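Local coordinates for protein polyketide synthase (Lyngbya majuscula 19L, PDB 3QIT) that acts as a decarboxylating thioesterase in curacin A biosynthesis, helping to form the terminal alkene of the product, at residues L18-G22 and G39-Q43; V28-G34 and L97-H102. All coordinates share one frame; numbering follows the deposited sequence. Where two conformers were deposited one is given.

Contact 1 (L18-G22 and G39-Q43)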
ATOM      1  N   LEU B  18     -11.351   9.624 -16.513  1.00 14.88           N
ATOM      2  CA  LEU B  18     -10.849   9.105 -17.791  1.00 16.87           C
ATOM      3  C   LEU B  18     -10.877  10.212 -18.831  1.00 17.43           C
ATOM      4  O   LEU B  18     -11.946  10.695 -19.166  1.00 18.83           O
ATOM      5  CB  LEU B  18     -11.753   7.960 -18.268  1.00 16.60           C
ATOM      6  CG  LEU B  18     -11.839   6.703 -17.399  1.00 21.12           C
ATOM      7  CD1 LEU B  18     -12.738   5.656 -18.103  1.00 24.87           C
ATOM      8  CD2 LEU B  18     -10.478   6.129 -17.137  1.00 21.96           C
ATOM      9  N   CYS B  19      -9.713  10.631 -19.327  1.00 15.31           N
ATOM     10  CA  CYS B  19      -9.683  11.609 -20.406  1.00 15.49           C
ATOM     11  C   CYS B  19      -9.772  10.823 -21.695  1.00 17.79           C
ATOM     12  O   CYS B  19      -9.123   9.785 -21.827  1.00 21.65           O
ATOM     13  CB  CYS B  19      -8.377  12.378 -20.425  1.00 16.66           C
ATOM     14  SG  CYS B  19      -8.038  13.312 -18.911  1.00 21.30           S
ATOM     15  N   SER B  20     -10.587  11.278 -22.633  1.00 16.77           N
ATOM     16  CA  SER B  20     -10.706  10.548 -23.885  0.50 17.89           C
ATOM     17  C   SER B  20     -10.845  11.460 -25.095  1.00 20.35           C
ATOM     18  O   SER B  20     -11.344  12.588 -24.996  1.00 19.36           O
ATOM     19  CB  SER B  20     -11.881   9.557 -23.842  0.50 21.70           C
ATOM     20  OG  SER B  20     -13.118  10.236 -23.889  0.50 20.98           O
ATOM     21  N   TRP B  21     -10.374  10.951 -26.236  1.00 16.23           N
ATOM     22  CA  TRP B  21     -10.485  11.634 -27.515  1.00 16.85           C
ATOM     23  C   TRP B  21     -10.990  10.609 -28.507  1.00 18.42           C
ATOM     24  O   TRP B  21     -10.623   9.435 -28.434  1.00 20.72           O
ATOM     25  CB  TRP B  21      -9.124  12.149 -28.001  1.00 17.12           C
ATOM     26  CG  TRP B  21      -8.449  13.140 -27.103  1.00 18.78           C
ATOM     27  CD1 TRP B  21      -8.435  14.491 -27.242  1.00 21.39           C
ATOM     28  CD2 TRP B  21      -7.673  12.844 -25.935  1.00 17.53           C
ATOM     29  NE1 TRP B  21      -7.692  15.062 -26.231  1.00 21.22           N
ATOM     30  CE2 TRP B  21      -7.194  14.071 -25.429  1.00 20.35           C
ATOM     31  CE3 TRP B  21      -7.301  11.654 -25.297  1.00 17.44           C
ATOM     32  CZ2 TRP B  21      -6.396  14.149 -24.266  1.00 17.98           C
ATOM     33  CZ3 TRP B  21      -6.507  11.728 -24.133  1.00 16.82           C
ATOM     34  CH2 TRP B  21      -6.051  12.965 -23.655  1.00 16.14           C
ATOM     35  N   GLY B  22     -11.845  11.044 -29.425  1.00 19.91           N
ATOM     36  CA  GLY B  22     -12.289  10.164 -30.509  1.00 22.02           C
ATOM     37  C   GLY B  22     -13.603   9.482 -30.206  1.00 22.12           C
ATOM     38  O   GLY B  22     -14.164   9.683 -29.138  1.00 26.50           O
ATOM     39  N   GLY B  39      -3.720  12.823 -17.548  1.00 14.43           N
ATOM     40  CA  GLY B  39      -4.157  12.226 -18.828  1.00 17.69           C
ATOM     41  C   GLY B  39      -4.109  13.192 -19.985  1.00 16.12           C
ATOM     42  O   GLY B  39      -3.764  12.809 -21.113  1.00 13.27           O
ATOM     43  N   LEU B  40      -4.384  14.466 -19.700  1.00 14.81           N
ATOM     44  CA  LEU B  40      -4.337  15.510 -20.719  1.00 17.61           C
ATOM     45  C   LEU B  40      -2.950  15.675 -21.355  1.00 17.45           C
ATOM     46  O   LEU B  40      -2.867  16.124 -22.478  1.00 16.43           O
ATOM     47  CB  LEU B  40      -4.852  16.840 -20.151  1.00 16.20           C
ATOM     48  CG  LEU B  40      -4.774  18.096 -21.012  1.00 17.76           C
ATOM     49  CD1 LEU B  40      -5.625  17.985 -22.255  1.00 18.88           C
ATOM     50  CD2 LEU B  40      -5.160  19.309 -20.214  1.00 21.46           C
ATOM     51  N   ALA B  41      -1.884  15.226 -20.682  1.00 13.72           N
ATOM     52  CA  ALA B  41      -0.531  15.351 -21.233  1.00 13.19           C
ATOM     53  C   ALA B  41      -0.361  14.543 -22.529  1.00 16.05           C
ATOM     54  O   ALA B  41       0.590  14.758 -23.267  1.00 17.24           O
ATOM     55  CB  ALA B  41       0.543  14.916 -20.168  1.00 14.48           C
ATOM     56  N   TRP B  42      -1.286  13.611 -22.777  1.00 16.03           N
ATOM     57  CA  TRP B  42      -1.252  12.785 -23.984  1.00 13.12           C
ATOM     58  C   TRP B  42      -1.898  13.450 -25.175  1.00 15.59           C
ATOM     59  O   TRP B  42      -1.912  12.862 -26.248  1.00 16.68           O
ATOM     60  CB  TRP B  42      -1.967  11.442 -23.734  1.00 14.50           C
ATOM     61  CG  TRP B  42      -1.151  10.493 -22.884  1.00 15.00           C
ATOM     62  CD1 TRP B  42      -1.350  10.203 -21.565  1.00 15.41           C
ATOM     63  CD2 TRP B  42       0.012   9.766 -23.296  1.00 16.35           C
ATOM     64  NE1 TRP B  42      -0.390   9.303 -21.135  1.00 16.45           N
ATOM     65  CE2 TRP B  42       0.459   9.025 -22.180  1.00 16.12           C
ATOM     66  CE3 TRP B  42       0.715   9.660 -24.512  1.00 16.43           C
ATOM     67  CZ2 TRP B  42       1.577   8.165 -22.238  1.00 15.82           C
ATOM     68  CZ3 TRP B  42       1.828   8.804 -24.571  1.00 17.46           C
ATOM     69  CH2 TRP B  42       2.258   8.079 -23.433  1.00 17.21           C
ATOM     70  N   GLN B  43      -2.419  14.667 -25.012  1.00 13.45           N
ATOM     71  CA  GLN B  43      -3.273  15.250 -26.070  1.00 14.78           C
ATOM     72  C   GLN B  43      -2.605  15.336 -27.444  1.00 15.56           C
ATOM     73  O   GLN B  43      -3.246  15.075 -28.472  1.00 17.71           O
ATOM     74  CB  GLN B  43      -3.773  16.631 -25.652  1.00 18.76           C
ATOM     75  CG  GLN B  43      -4.645  17.286 -26.731  1.00 19.21           C
ATOM     76  CD  GLN B  43      -5.661  18.223 -26.148  1.00 22.15           C
ATOM     77  OE1 GLN B  43      -6.731  17.799 -25.738  1.00 20.20           O
ATOM     78  NE2 GLN B  43      -5.349  19.504 -26.132  1.00 22.16           N
TER
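Trp21 and Gln43 illustrate how one indole can pin a strand to the start of a helix through its rim. Their side chains cross at about a right angle, with the ring and amide planes 80° apart, and the ring nitrogen supplies the join: Trp21 NE1 donates to Gln43 OE1 at 2.9 Å. The bond is nearly straight (164° at the hydrogen). It lands on a lone pair of the amide oxygen, and that oxygen lies close to the indole plane. In Gln43 an extended chain, with CG anti to its own backbone N (chi1 179°), carries the amide to the indole nitrogen. At the far corner of the same rim Trp21 CH2 stands 3.4 Å from Gly39 O, again in plane. That carbonyl is already used, since it accepts from Trp42 N within the 3-10 turn. Leu40 makes a looser apolar contact, its CD1 4.4 Å from Trp21 CZ2. Two residues earlier on the strand, Cys19 SG lies 4.0 Å from Gly39 CA; a side chain at this glycine would collide with the sulfur. A leucine in place of Trp21 would probably leave Gln43 OE1 without its donor and open a gap beside the 3-10 turn. The contact thus fastens the loop that leads out of strand 28-32 onto strand 14-21 of the central sheet. Strand 55-59 lies alongside through Ala58, helix 43-51 packs on Trp21 with Ala46, Leu47 and Ala50, and helix 179-188 meets Cys19 and Leu40.

Contact 2 (V28-G34 and L97-H102)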
ATOM      1  N   VAL B  28      -9.478   0.915 -29.049  1.00 21.37           N
ATOM      2  CA  VAL B  28      -8.923   1.704 -27.946  1.00 22.08           C
ATOM      3  C   VAL B  28      -7.398   1.763 -27.954  1.00 19.52           C
ATOM      4  O   VAL B  28      -6.722   0.747 -28.131  1.00 18.44           O
ATOM      5  CB  VAL B  28      -9.425   1.163 -26.583  1.00 19.02           C
ATOM      6  CG1 VAL B  28      -8.648   1.838 -25.403  1.00 16.16           C
ATOM      7  CG2 VAL B  28     -10.944   1.364 -26.453  1.00 23.23           C
ATOM      8  N   VAL B  29      -6.870   2.961 -27.711  1.00 16.80           N
ATOM      9  CA  VAL B  29      -5.474   3.137 -27.313  1.00 14.27           C
ATOM     10  C   VAL B  29      -5.510   3.622 -25.870  1.00 16.94           C
ATOM     11  O   VAL B  29      -6.014   4.707 -25.593  1.00 15.79           O
ATOM     12  CB  VAL B  29      -4.728   4.156 -28.185  1.00 15.62           C
ATOM     13  CG1 VAL B  29      -3.243   4.295 -27.777  1.00 15.94           C
ATOM     14  CG2 VAL B  29      -4.781   3.726 -29.679  1.00 14.69           C
ATOM     15  N   LEU B  30      -4.990   2.802 -24.971  1.00 13.78           N
ATOM     16  CA  LEU B  30      -4.976   3.143 -23.547  1.00 15.25           C
ATOM     17  C   LEU B  30      -3.573   3.682 -23.202  1.00 17.29           C
ATOM     18  O   LEU B  30      -2.581   2.979 -23.378  1.00 17.51           O
ATOM     19  CB  LEU B  30      -5.337   1.916 -22.711  1.00 15.89           C
ATOM     20  CG  LEU B  30      -5.226   2.042 -21.174  1.00 15.94           C
ATOM     21  CD1 LEU B  30      -6.167   3.134 -20.681  1.00 17.86           C
ATOM     22  CD2 LEU B  30      -5.615   0.715 -20.559  1.00 15.31           C
ATOM     23  N   CYS B  31      -3.509   4.919 -22.700  1.00 14.50           N
ATOM     24  CA  CYS B  31      -2.237   5.626 -22.445  1.00 11.29           C
ATOM     25  C   CYS B  31      -2.109   5.908 -20.938  1.00 12.76           C
ATOM     26  O   CYS B  31      -3.028   6.463 -20.332  1.00 15.25           O
ATOM     27  CB  CYS B  31      -2.209   6.979 -23.146  1.00 12.70           C
ATOM     28  SG  CYS B  31      -2.427   6.846 -24.955  1.00 20.27           S
ATOM     29  N   ILE B  32      -0.955   5.558 -20.371  1.00 13.53           N
ATOM     30  CA  ILE B  32      -0.694   5.740 -18.935  0.50 11.70           C
ATOM     31  C   ILE B  32       0.429   6.777 -18.765  1.00 13.95           C
ATOM     32  O   ILE B  32       1.596   6.545 -19.180  1.00 14.29           O
ATOM     33  CB  ILE B  32      -0.286   4.384 -18.244  0.50 11.15           C
ATOM     34  CG1 ILE B  32      -1.265   3.245 -18.608  0.50 13.21           C
ATOM     35  CG2 ILE B  32      -0.177   4.560 -16.706  0.50 12.65           C
ATOM     36  CD1 ILE B  32      -2.707   3.481 -18.175  0.50 11.53           C
ATOM     37  N   HIS B  33       0.079   7.935 -18.189  1.00 13.98           N
ATOM     38  CA  HIS B  33       1.049   9.017 -17.936  1.00 12.76           C
ATOM     39  C   HIS B  33       2.037   8.671 -16.804  1.00 14.36           C
ATOM     40  O   HIS B  33       1.854   7.707 -16.103  1.00 14.80           O
ATOM     41  CB  HIS B  33       0.324  10.352 -17.622  1.00 12.35           C
ATOM     42  CG  HIS B  33      -0.432  10.369 -16.327  1.00 13.69           C
ATOM     43  ND1 HIS B  33       0.203  10.549 -15.120  1.00 13.07           N
ATOM     44  CD2 HIS B  33      -1.753  10.239 -16.041  1.00 15.02           C
ATOM     45  CE1 HIS B  33      -0.693  10.538 -14.138  1.00 16.15           C
ATOM     46  NE2 HIS B  33      -1.884  10.349 -14.668  1.00 15.25           N
ATOM     47  N   GLY B  34       3.087   9.479 -16.670  1.00 15.77           N
ATOM     48  CA  GLY B  34       4.082   9.278 -15.613  1.00 17.19           C
ATOM     49  C   GLY B  34       3.819  10.158 -14.400  1.00 17.89           C
ATOM     50  O   GLY B  34       2.821  10.891 -14.323  1.00 15.60           O
ATOM     51  N   LEU B  97      -6.327  -4.374 -26.869  1.00 21.08           N
ATOM     52  CA  LEU B  97      -6.151  -2.946 -27.132  1.00 21.48           C
ATOM     53  C   LEU B  97      -4.665  -2.589 -27.217  1.00 19.34           C
ATOM     54  O   LEU B  97      -3.789  -3.412 -26.911  1.00 21.28           O
ATOM     55  CB  LEU B  97      -6.859  -2.097 -26.053  1.00 23.67           C
ATOM     56  CG  LEU B  97      -6.650  -2.407 -24.560  1.00 20.71           C
ATOM     57  CD1 LEU B  97      -5.239  -2.047 -24.079  1.00 22.36           C
ATOM     58  CD2 LEU B  97      -7.665  -1.664 -23.741  1.00 22.22           C
ATOM     59  N   LEU B  98      -4.394  -1.362 -27.638  1.00 18.11           N
ATOM     60  CA  LEU B  98      -3.026  -0.862 -27.705  1.00 18.97           C
ATOM     61  C   LEU B  98      -2.756  -0.175 -26.378  1.00 16.75           C
ATOM     62  O   LEU B  98      -3.527   0.683 -25.981  1.00 20.73           O
ATOM     63  CB  LEU B  98      -2.895   0.119 -28.871  1.00 19.85           C
ATOM     64  CG  LEU B  98      -3.105  -0.484 -30.263  1.00 23.97           C
ATOM     65  CD1 LEU B  98      -3.220   0.609 -31.332  1.00 28.73           C
ATOM     66  CD2 LEU B  98      -1.996  -1.494 -30.617  1.00 25.42           C
ATOM     67  N   LEU B  99      -1.708  -0.606 -25.673  1.00 14.06           N
ATOM     68  CA  LEU B  99      -1.375  -0.057 -24.361  1.00 14.08           C
ATOM     69  C   LEU B  99      -0.067   0.710 -24.469  1.00 14.64           C
ATOM     70  O   LEU B  99       0.940   0.145 -24.869  1.00 17.00           O
ATOM     71  CB  LEU B  99      -1.230  -1.182 -23.327  1.00 17.02           C
ATOM     72  CG  LEU B  99      -0.880  -0.764 -21.892  1.00 15.31           C
ATOM     73  CD1 LEU B  99      -1.884   0.230 -21.306  1.00 19.61           C
ATOM     74  CD2 LEU B  99      -0.797  -2.027 -21.033  1.00 18.00           C
ATOM     75  N   VAL B 100      -0.088   1.986 -24.077  1.00 12.39           N
ATOM     76  CA  VAL B 100       1.063   2.872 -24.233  1.00 12.91           C
ATOM     77  C   VAL B 100       1.340   3.455 -22.847  1.00 17.26           C
ATOM     78  O   VAL B 100       0.405   3.854 -22.141  1.00 17.25           O
ATOM     79  CB  VAL B 100       0.745   4.028 -25.183  1.00 17.63           C
ATOM     80  CG1 VAL B 100       2.023   4.866 -25.432  1.00 20.01           C
ATOM     81  CG2 VAL B 100       0.180   3.475 -26.508  1.00 19.37           C
ATOM     82  N   GLY B 101       2.599   3.516 -22.441  1.00 13.58           N
ATOM     83  CA  GLY B 101       2.929   4.101 -21.123  1.00 13.14           C
ATOM     84  C   GLY B 101       4.183   4.912 -21.253  1.00 16.37           C
ATOM     85  O   GLY B 101       5.034   4.578 -22.075  1.00 15.76           O
ATOM     86  N   HIS B 102       4.298   5.978 -20.463  1.00 12.39           N
ATOM     87  CA  HIS B 102       5.487   6.832 -20.481  1.00 12.62           C
ATOM     88  C   HIS B 102       6.152   6.848 -19.096  1.00 16.77           C
ATOM     89  O   HIS B 102       5.492   7.158 -18.095  1.00 15.99           O
ATOM     90  CB  HIS B 102       5.124   8.272 -20.823  1.00 15.78           C
ATOM     91  CG  HIS B 102       6.287   9.208 -20.713  1.00 17.75           C
ATOM     92  ND1 HIS B 102       6.380  10.176 -19.737  1.00 20.84           N
ATOM     93  CD2 HIS B 102       7.419   9.303 -21.447  1.00 17.76           C
ATOM     94  CE1 HIS B 102       7.519  10.835 -19.882  1.00 17.71           C
ATOM     95  NE2 HIS B 102       8.175  10.318 -20.900  1.00 20.27           N
TER
HETATM   96  O   HOH W   1       4.024  11.276 -18.655  1.00 30.26           O
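Leu30 and Leu99 both turn CG away from their own backbone N (chi1 174° and 180°), a torsion that stands the two side chains alongside each other on one face of the sheet, with Leu30 CG 3.8 Å from Leu99 CD1. They sit on neighbouring parallel strands at the heart of the alpha/beta hydrolase sheet. In such a pair the N-H and C=O of one residue bond to the two residues flanking its partner: Leu30 N donates to Leu98 O, Val100 N to Leu30 O and, one step on, Ile32 N to Val100 O, each at 2.8 Å. Leu98 N on Val28 O and His102 N on Ile32 O complete the ladder. Between these rungs the CA-H groups of Val29, Cys31, Leu99 and Gly101 also face carbonyl oxygens. Beside Leu30, Ile32 CG1 approaches the same Leu99 methyl, and Leu97 CD1 reaches Leu30 CB. The opposite face is built by Val29, Cys31, Leu98 and Val100: Val29 CG1 meets Val100 CG2 at 3.7 Å. Gly101 probably belongs to the nucleophile elbow that follows this strand. His33 is gripped at both nitrogens, ND1 donating to Gly34 O and NE2 bonded to Leu61 N, which together fix the ring's rotation; His102 NE2 is hydrogen-bonded to His269 O. One water completes the join: it accepts from Gly34 N at 2.8 Å and is hydrogen-bonded to His102 ND1, also at 2.8 Å.

Contacts 1 and 2 lie about 10 Å apart between centres and meet through Trp42, which ends the 3-10 turn of contact 1 and sends its indole toward strand 28-32. There Trp42 CE2 packs 3.5 Å from Cys31 CB, and Trp42 CZ2 lies equally near Ile32 O. Gly39 N, hydrogen-bonded to Asp60, comes 3.6 Å from His33 CD2. The two are interleaved along the chain: strand 28-32 falls between the segments of contact 1, and both contacts reach the same sheet. Contact 2 leads toward the active site, where Ser103, His269 and Glu127 probably form the catalytic triad, Ser103 following His102 directly in the chain; the Trp42 side chain of contact 1 touches the probable elbow residues.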